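Local coordinates for protein glucoamylase (Thermoanaerobacterium thermosaccharolyticum, PDB 1LF6) that hydrolyses terminal alpha-1,4-linked glucose residues successively from the non-reducing ends of starch-like chains, probably releasing beta-D-glucose, at residues 401-406 and 451-456. Sequence-based numbering, arbitrary orientation.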
# COMPACT_ATOMS: atom_id res chain seq x y z
N PRO A 401 0.28 -9.41 -17.89
CA PRO A 401 -0.19 -8.34 -18.78
C PRO A 401 -0.89 -8.90 -20.03
O PRO A 401 -1.79 -8.25 -20.58
CB PRO A 401 1.08 -7.55 -19.08
CG PRO A 401 2.20 -8.50 -18.76
CD PRO A 401 1.70 -9.23 -17.56
N ILE A 402 -0.49 -10.09 -20.46
CA ILE A 402 -1.11 -10.71 -21.63
C ILE A 402 -2.52 -11.14 -21.26
O ILE A 402 -3.46 -10.93 -22.03
CB ILE A 402 -0.36 -11.98 -22.11
CG1 ILE A 402 1.08 -11.65 -22.49
CG2 ILE A 402 -1.11 -12.58 -23.30
CD1 ILE A 402 1.91 -12.88 -22.85
N ILE A 403 -2.66 -11.75 -20.09
CA ILE A 403 -3.96 -12.21 -19.62
C ILE A 403 -4.92 -11.03 -19.48
O ILE A 403 -6.09 -11.13 -19.81
CB ILE A 403 -3.83 -12.96 -18.27
CG1 ILE A 403 -2.88 -14.15 -18.44
CG2 ILE A 403 -5.19 -13.44 -17.78
CD1 ILE A 403 -2.56 -14.87 -17.15
N LEU A 404 -4.40 -9.90 -18.99
CA LEU A 404 -5.21 -8.70 -18.82
C LEU A 404 -5.62 -8.14 -20.19
O LEU A 404 -6.74 -7.68 -20.37
CB LEU A 404 -4.42 -7.63 -18.04
CG LEU A 404 -5.14 -6.33 -17.69
CD1 LEU A 404 -6.39 -6.62 -16.89
CD2 LEU A 404 -4.20 -5.42 -16.89
N SER A 405 -4.70 -8.18 -21.15
CA SER A 405 -4.99 -7.69 -22.49
C SER A 405 -6.17 -8.48 -23.05
O SER A 405 -7.04 -7.93 -23.74
CB SER A 405 -3.78 -7.86 -23.40
OG SER A 405 -2.75 -6.96 -23.04
N TYR A 406 -6.21 -9.77 -22.75
CA TYR A 406 -7.28 -10.63 -23.22
C TYR A 406 -8.62 -10.28 -22.58
O TYR A 406 -9.63 -10.16 -23.27
CB TYR A 406 -6.94 -12.09 -22.94
CG TYR A 406 -8.14 -13.00 -23.01
CD1 TYR A 406 -8.79 -13.42 -21.85
CD2 TYR A 406 -8.67 -13.38 -24.24
CE1 TYR A 406 -9.94 -14.18 -21.92
CE2 TYR A 406 -9.83 -14.15 -24.32
CZ TYR A 406 -10.46 -14.54 -23.15
OH TYR A 406 -11.62 -15.26 -23.23
N GLU A 451 2.08 -18.89 -16.83
CA GLU A 451 2.68 -19.04 -18.15
C GLU A 451 1.75 -19.74 -19.14
O GLU A 451 1.69 -19.37 -20.31
CB GLU A 451 4.01 -19.81 -18.07
CG GLU A 451 5.12 -19.07 -17.32
CD GLU A 451 6.41 -19.85 -17.25
OE1 GLU A 451 7.26 -19.67 -18.15
OE2 GLU A 451 6.58 -20.65 -16.31
N VAL A 452 1.05 -20.77 -18.67
CA VAL A 452 0.11 -21.51 -19.51
C VAL A 452 -1.07 -20.60 -19.89
O VAL A 452 -1.47 -20.54 -21.05
CB VAL A 452 -0.44 -22.77 -18.79
CG1 VAL A 452 -1.60 -23.36 -19.59
CG2 VAL A 452 0.67 -23.81 -18.65
N ALA A 453 -1.63 -19.91 -18.89
CA ALA A 453 -2.75 -19.00 -19.13
C ALA A 453 -2.33 -17.88 -20.07
O ALA A 453 -3.05 -17.53 -21.01
CB ALA A 453 -3.22 -18.42 -17.81
N GLY A 454 -1.16 -17.30 -19.82
CA GLY A 454 -0.66 -16.22 -20.65
C GLY A 454 -0.43 -16.58 -22.11
O GLY A 454 -0.75 -15.78 -23.00
N LEU A 455 0.14 -17.76 -22.36
CA LEU A 455 0.39 -18.18 -23.73
C LEU A 455 -0.91 -18.55 -24.43
O LEU A 455 -1.04 -18.37 -25.64
CB LEU A 455 1.38 -19.36 -23.76
CG LEU A 455 2.83 -19.06 -23.37
CD1 LEU A 455 3.66 -20.34 -23.48
CD2 LEU A 455 3.42 -17.99 -24.27
N THR A 456 -1.88 -19.06 -23.67
CA THR A 456 -3.18 -19.41 -24.24
C THR A 456 -3.88 -18.11 -24.66
O THR A 456 -4.46 -18.02 -25.74
CB THR A 456 -4.04 -20.21 -23.22
OG1 THR A 456 -3.43 -21.47 -22.94
CG2 THR A 456 -5.44 -20.44 -23.77
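The peptide group joining Ala453 to Gly454 presents one broad face to Ile403, whose outer two carbons lie over its nitrogen: CG1 is 3.8 Å and CD1 3.9 Å from Gly454 N. On the same side of that peptide, CD1 also meets the methyl carbon CB of Ala453 at 3.7 Å. Ile403 reaches across because CG1 stands anti to its carbonyl carbon (chi1 -59°) and the chain runs on extended to CD1. Cutting Ile403 back to an alanine is likely to strip this cover from the peptide face, take one neighbour from the Ala453 methyl and open a gap between the helices. The next peptide group, running from Gly454 to Leu455, is met at its oxygen: CG2 of Ile402 comes within 3.2 Å of Gly454 O, a close methyl-to-carbonyl contact and not a hydrogen bond. Glycine suits this spot by offering bare backbone, against which the branched isoleucines lie; the CA atoms of Ile403 and Gly454 are 5.3 Å apart. The axes of segments 401-406 and 451-456 come to 8.2 Å, crossing at 45°. The buried hydroxyls Ser405 OG and Thr456 OG1 donate to Pro401 O and Val452 O of their own helices. Within the (alpha/alpha) barrel of this family 15 enzyme, away from the probable catalytic glutamates Glu435 and Glu438, helices 395-407 and 445-464 are thus joined. Pro401 and Ile402 pack on Leu421 of helix 414-428, Leu455 touches helix 468-489, and Ala453 touches Val678 of C-terminal helix 676-682, where Asp676 is hydrogen-bonded to Tyr406 OH.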